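Local coordinates for protein nicotinamide riboside transporter PnuC (Neisseria mucosa ATCC 25996, PDB 4QTN) that transports nicotinamide riboside, a vitamin B3 form and NAD precursor, across the bacterial inner membrane as a homotrimer, at residues 40-45 and 76-81; 157-162 and 193-198. All coordinates share one frame; numbering follows the deposited sequence.

Contact 1 (40-45 and 76-81); sequences SWLASV and AYVSYT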
loop_
_atom_site.group_PDB
_atom_site.type_symbol
_atom_site.label_atom_id
_atom_site.label_comp_id
_atom_site.label_asym_id
_atom_site.label_seq_id
_atom_site.Cartn_x
_atom_site.Cartn_y
_atom_site.Cartn_z
ATOM N N SER C 40 -13.997 -24.476 4.518
ATOM C CA SER C 40 -12.842 -24.293 3.620
ATOM C C SER C 40 -11.521 -24.427 4.384
ATOM O O SER C 40 -10.761 -23.461 4.539
ATOM C CB SER C 40 -12.922 -22.960 2.860
ATOM O OG SER C 40 -13.287 -21.892 3.717
ATOM N N TRP C 41 -11.273 -25.637 4.878
ATOM C CA TRP C 41 -10.050 -25.959 5.595
ATOM C C TRP C 41 -8.862 -25.992 4.638
ATOM O O TRP C 41 -7.724 -25.786 5.051
ATOM C CB TRP C 41 -10.194 -27.314 6.288
ATOM C CG TRP C 41 -10.230 -28.477 5.321
ATOM C CD1 TRP C 41 -11.291 -28.875 4.549
ATOM C CD2 TRP C 41 -9.152 -29.364 5.007
ATOM N NE1 TRP C 41 -10.938 -29.960 3.779
ATOM C CE2 TRP C 41 -9.633 -30.285 4.044
ATOM C CE3 TRP C 41 -7.830 -29.477 5.447
ATOM C CZ2 TRP C 41 -8.834 -31.309 3.515
ATOM C CZ3 TRP C 41 -7.036 -30.500 4.920
ATOM C CH2 TRP C 41 -7.544 -31.399 3.964
ATOM N N LEU C 42 -9.140 -26.250 3.359
ATOM C CA LEU C 42 -8.090 -26.419 2.355
ATOM C C LEU C 42 -7.334 -25.138 2.148
ATOM O O LEU C 42 -6.131 -25.077 2.399
ATOM C CB LEU C 42 -8.669 -26.894 1.017
ATOM C CG LEU C 42 -8.479 -28.352 0.583
ATOM C CD1 LEU C 42 -8.365 -28.408 -0.927
ATOM C CD2 LEU C 42 -7.262 -28.999 1.227
ATOM N N ALA C 43 -8.048 -24.111 1.686
ATOM C CA ALA C 43 -7.461 -22.804 1.426
ATOM C C ALA C 43 -6.789 -22.219 2.672
ATOM O O ALA C 43 -5.809 -21.471 2.569
ATOM C CB ALA C 43 -8.511 -21.848 0.879
ATOM N N SER C 44 -7.290 -22.577 3.849
ATOM C CA SER C 44 -6.667 -22.106 5.074
ATOM C C SER C 44 -5.354 -22.807 5.401
ATOM O O SER C 44 -4.418 -22.161 5.845
ATOM C CB SER C 44 -7.632 -22.113 6.238
ATOM O OG SER C 44 -8.275 -20.861 6.311
ATOM N N VAL C 45 -5.271 -24.112 5.127
ATOM C CA VAL C 45 -3.968 -24.804 5.113
ATOM C C VAL C 45 -3.081 -24.188 4.024
ATOM O O VAL C 45 -1.898 -23.950 4.238
ATOM C CB VAL C 45 -4.106 -26.332 4.868
ATOM C CG1 VAL C 45 -2.757 -26.943 4.575
ATOM C CG2 VAL C 45 -4.703 -27.009 6.072
ATOM N N ALA C 76 -3.156 -24.667 -5.988
ATOM C CA ALA C 76 -3.435 -24.971 -7.392
ATOM C C ALA C 76 -4.841 -25.539 -7.542
ATOM O O ALA C 76 -5.591 -25.149 -8.440
ATOM C CB ALA C 76 -2.396 -25.931 -7.956
ATOM N N TYR C 77 -5.198 -26.444 -6.639
ATOM C CA TYR C 77 -6.525 -27.035 -6.626
ATOM C C TYR C 77 -7.567 -25.948 -6.332
ATOM O O TYR C 77 -8.461 -25.691 -7.145
ATOM C CB TYR C 77 -6.574 -28.160 -5.582
ATOM C CG TYR C 77 -7.922 -28.803 -5.385
ATOM C CD1 TYR C 77 -8.358 -29.809 -6.225
ATOM C CD2 TYR C 77 -8.737 -28.433 -4.321
ATOM C CE1 TYR C 77 -9.587 -30.414 -6.034
ATOM C CE2 TYR C 77 -9.966 -29.026 -4.118
ATOM C CZ TYR C 77 -10.390 -30.016 -4.974
ATOM O OH TYR C 77 -11.616 -30.617 -4.768
ATOM N N VAL C 78 -7.386 -25.263 -5.205
ATOM C CA VAL C 78 -8.324 -24.246 -4.742
ATOM C C VAL C 78 -8.519 -23.112 -5.756
ATOM O O VAL C 78 -9.600 -22.545 -5.840
ATOM C CB VAL C 78 -7.898 -23.661 -3.368
ATOM C CG1 VAL C 78 -8.845 -22.549 -2.924
ATOM C CG2 VAL C 78 -7.824 -24.762 -2.313
ATOM N N SER C 79 -7.480 -22.781 -6.526
ATOM C CA SER C 79 -7.627 -21.733 -7.555
ATOM C C SER C 79 -8.418 -22.223 -8.781
ATOM O O SER C 79 -9.006 -21.416 -9.517
ATOM C CB SER C 79 -6.276 -21.110 -7.955
ATOM O OG SER C 79 -5.374 -22.070 -8.456
ATOM N N TYR C 80 -8.451 -23.545 -8.971
ATOM C CA TYR C 80 -9.303 -24.157 -9.990
ATOM C C TYR C 80 -10.759 -24.159 -9.549
ATOM O O TYR C 80 -11.646 -23.752 -10.308
ATOM C CB TYR C 80 -8.842 -25.590 -10.301
ATOM C CG TYR C 80 -9.931 -26.496 -10.872
ATOM C CD1 TYR C 80 -10.635 -26.143 -12.034
ATOM C CD2 TYR C 80 -10.243 -27.709 -10.261
ATOM C CE1 TYR C 80 -11.627 -26.960 -12.547
ATOM C CE2 TYR C 80 -11.227 -28.535 -10.775
ATOM C CZ TYR C 80 -11.916 -28.153 -11.915
ATOM O OH TYR C 80 -12.895 -28.967 -12.420
ATOM N N THR C 81 -11.001 -24.624 -8.324
ATOM C CA THR C 81 -12.359 -24.693 -7.783
ATOM C C THR C 81 -13.004 -23.305 -7.738
ATOM O O THR C 81 -14.169 -23.160 -7.371
ATOM C CB THR C 81 -12.406 -25.354 -6.371
ATOM O OG1 THR C 81 -11.974 -24.420 -5.364
ATOM C CG2 THR C 81 -11.538 -26.635 -6.321
#
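Leu-42 reaches from helix 41-59 to Tyr-77 and Val-78 on helix 64-80, and its atoms carry most of this apolar contact. Leu-42 CB rests 4.0 Å from Val-78 CG2. Beyond CG the two branches part company. CD1 goes across the gap, where it reaches Tyr-77 CD2 and CE2 obliquely (3.4 Å from Leu-42 CD1 to Tyr-77 CD2) and also meets Val-78 CG2 at 3.9 Å. CD2 stays with its own helix, over one face of the Trp-41 indole, toward its rim. The side chains of Leu-42 and Tyr-77 cross nearly at right angles. The two helices follow one another in sequence and form a roughly antiparallel transmembrane hairpin, joined by a short turn at the far end; here, at the mouth of the hairpin, the axes of the short segments 41-45 and 76-80 approach to 9.9 Å and are splayed, at 132°. Val-78 packs beside Ala-43: its CG1, anti to the backbone N (chi1 177°), comes to 3.9 Å from Ala-43 CB. Leu-210 of helix 208-234 packs on both of these residues. Within segment 76-81, Thr-81 OG1 donates a hydrogen bond to Val-78 O (3.1 Å), approaching 32° off the carbonyl plane, while its methyl CG2 lies over one face of the Tyr-77 ring, toward the rim.

Contact 2 (157-162 and 193-198); sequences PTLDGV and ISLWAV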
loop_
_atom_site.group_PDB
_atom_site.type_symbol
_atom_site.label_atom_id
_atom_site.label_comp_id
_atom_site.label_asym_id
_atom_site.label_seq_id
_atom_site.Cartn_x
_atom_site.Cartn_y
_atom_site.Cartn_z
ATOM N N PRO C 157 -7.886 -14.388 -19.527
ATOM C CA PRO C 157 -8.017 -12.964 -19.698
ATOM C C PRO C 157 -6.641 -12.343 -19.576
ATOM O O PRO C 157 -5.750 -12.934 -18.970
ATOM C CB PRO C 157 -8.919 -12.544 -18.522
ATOM C CG PRO C 157 -9.548 -13.816 -18.034
ATOM C CD PRO C 157 -8.495 -14.842 -18.265
ATOM N N THR C 158 -6.462 -11.195 -20.202
ATOM C CA THR C 158 -5.157 -10.598 -20.353
ATOM C C THR C 158 -4.465 -10.472 -19.002
ATOM O O THR C 158 -3.333 -10.904 -18.831
ATOM C CB THR C 158 -5.269 -9.224 -21.028
ATOM O OG1 THR C 158 -5.501 -8.221 -20.039
ATOM C CG2 THR C 158 -6.456 -9.217 -22.049
ATOM N N LEU C 159 -5.165 -9.913 -18.028
ATOM C CA LEU C 159 -4.560 -9.698 -16.729
ATOM C C LEU C 159 -4.207 -11.008 -16.054
ATOM O O LEU C 159 -3.117 -11.143 -15.542
ATOM C CB LEU C 159 -5.436 -8.833 -15.829
ATOM C CG LEU C 159 -4.941 -8.733 -14.383
ATOM C CD1 LEU C 159 -5.455 -7.472 -13.717
ATOM C CD2 LEU C 159 -5.356 -9.964 -13.582
ATOM N N ASP C 160 -5.129 -11.976 -16.058
ATOM C CA ASP C 160 -4.826 -13.308 -15.519
ATOM C C ASP C 160 -3.589 -13.797 -16.224
ATOM O O ASP C 160 -2.827 -14.614 -15.692
ATOM C CB ASP C 160 -5.970 -14.305 -15.774
ATOM C CG ASP C 160 -7.335 -13.807 -15.266
ATOM O OD1 ASP C 160 -7.657 -12.610 -15.451
ATOM O OD2 ASP C 160 -8.109 -14.638 -14.734
ATOM N N GLY C 161 -3.386 -13.282 -17.437
ATOM C CA GLY C 161 -2.245 -13.663 -18.261
ATOM C C GLY C 161 -0.954 -12.999 -17.818
ATOM O O GLY C 161 0.055 -13.678 -17.620
ATOM N N VAL C 162 -0.996 -11.666 -17.661
ATOM C CA VAL C 162 0.169 -10.853 -17.236
ATOM C C VAL C 162 0.788 -11.369 -15.943
ATOM O O VAL C 162 2.000 -11.578 -15.870
ATOM C CB VAL C 162 -0.192 -9.342 -17.070
ATOM C CG1 VAL C 162 0.880 -8.608 -16.288
ATOM C CG2 VAL C 162 -0.384 -8.683 -18.425
ATOM N N ILE C 193 -3.836 -10.104 -5.929
ATOM C CA ILE C 193 -4.870 -9.560 -5.050
ATOM C C ILE C 193 -6.081 -9.159 -5.886
ATOM O O ILE C 193 -7.211 -9.516 -5.546
ATOM C CB ILE C 193 -4.372 -8.368 -4.199
ATOM C CG1 ILE C 193 -3.490 -8.851 -3.060
ATOM C CG2 ILE C 193 -5.542 -7.631 -3.585
ATOM C CD1 ILE C 193 -2.733 -7.737 -2.381
ATOM N N SER C 194 -5.829 -8.461 -7.006
ATOM C CA SER C 194 -6.883 -8.099 -7.989
ATOM C C SER C 194 -7.570 -9.310 -8.565
ATOM O O SER C 194 -8.762 -9.283 -8.785
ATOM C CB SER C 194 -6.304 -7.300 -9.149
ATOM O OG SER C 194 -5.673 -6.125 -8.712
ATOM N N LEU C 195 -6.796 -10.356 -8.866
ATOM C CA LEU C 195 -7.351 -11.622 -9.375
ATOM C C LEU C 195 -8.394 -12.220 -8.455
ATOM O O LEU C 195 -9.484 -12.568 -8.900
ATOM C CB LEU C 195 -6.253 -12.641 -9.634
ATOM C CG LEU C 195 -5.495 -12.416 -10.920
ATOM C CD1 LEU C 195 -4.738 -13.677 -11.292
ATOM C CD2 LEU C 195 -6.456 -12.003 -12.029
ATOM N N TRP C 196 -8.071 -12.342 -7.177
ATOM C CA TRP C 196 -9.032 -12.856 -6.232
ATOM C C TRP C 196 -10.128 -11.836 -5.871
ATOM O O TRP C 196 -11.171 -12.217 -5.359
ATOM C CB TRP C 196 -8.343 -13.360 -4.980
ATOM C CG TRP C 196 -7.534 -14.587 -5.175
ATOM C CD1 TRP C 196 -6.190 -14.653 -5.337
ATOM C CD2 TRP C 196 -8.004 -15.936 -5.155
ATOM N NE1 TRP C 196 -5.784 -15.960 -5.436
ATOM C CE2 TRP C 196 -6.877 -16.769 -5.323
ATOM C CE3 TRP C 196 -9.267 -16.523 -5.016
ATOM C CZ2 TRP C 196 -6.972 -18.160 -5.366
ATOM C CZ3 TRP C 196 -9.364 -17.913 -5.049
ATOM C CH2 TRP C 196 -8.222 -18.716 -5.230
ATOM N N ALA C 197 -9.887 -10.552 -6.128
ATOM C CA ALA C 197 -10.909 -9.546 -5.877
ATOM C C ALA C 197 -11.925 -9.509 -6.992
ATOM O O ALA C 197 -13.112 -9.311 -6.743
ATOM C CB ALA C 197 -10.302 -8.177 -5.665
ATOM N N VAL C 198 -11.481 -9.688 -8.233
ATOM C CA VAL C 198 -12.439 -9.712 -9.335
ATOM C C VAL C 198 -13.163 -11.042 -9.378
ATOM O O VAL C 198 -14.353 -11.091 -9.676
ATOM C CB VAL C 198 -11.852 -9.281 -10.726
ATOM C CG1 VAL C 198 -11.300 -7.869 -10.664
ATOM C CG2 VAL C 198 -10.803 -10.253 -11.231
#
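Leu-159 of helix 158-175 and Leu-195 of helix 181-198 form the apolar part of this contact, the two chains running alongside one another and pointing opposite ways. The ends of the two leucines meet, but the modelled approach of their CD2 methyls is shorter than carbons allow, and their exact spacing is doubtful. With chi1 near 172°, Leu-159 is extended away from its backbone N, toward helix 181-198. Leu-195 starts off along the flank of its own helix, and its CD2 methyl then leans across to the neighbour.

That same methyl has a polar neighbour in the carboxylate of Asp-160, where Leu-195 CD2 is 3.7 Å from Asp-160 OD1, a distance that shares the doubt about the methyl's place. The touch is van der Waals contact alone. Leu-84, from the loop between helices 64-80 and 85-107, touches both Asp-160 and Leu-195. Asp-160 lies in the first turn after the N-cap Pro-157, where the helix end would probably favour its negative charge.

Hydrogen bonding in these segments runs along each helix, as in Val-162 N to Thr-158 O (2.7 Å) and Val-198 N to Ser-194 O (2.8 Å). A side-chain bond outside the pair joins Trp-196 NE1 to Tyr-75 OH.

Contacts with a second subunit of the trimer continue the packing: Leu-159 meets Leu-208 of that subunit, and Val-198 meets its Trp-200. The side chain of Leu-195 is about 11 Å from the bound nicotinamide riboside. The pair thus forms the open end of an antiparallel transmembrane hairpin, probably on the periplasmic side, next to a subunit interface of the homotrimer.

Both contacts join consecutive antiparallel transmembrane helices at the open end of their hairpin, probably near the periplasmic surface, and each is partly buried, their centres about 16 and 17 Å from the centre of the chain. They bury nearly equal areas, 156 and 157 Å². Contact 1 is entirely apolar across the gap and is backed by helix 208-234 of its own chain, with no other subunit touching it. Contact 2 mixes leucines with a carboxylate and borders a second subunit. Their centres lie about 17 Å apart, yet they meet directly: the indole of Trp-196 packs by its CH2 against Ser-79 CA (3.9 Å), so helices 64-80 and 181-198 are neighbours.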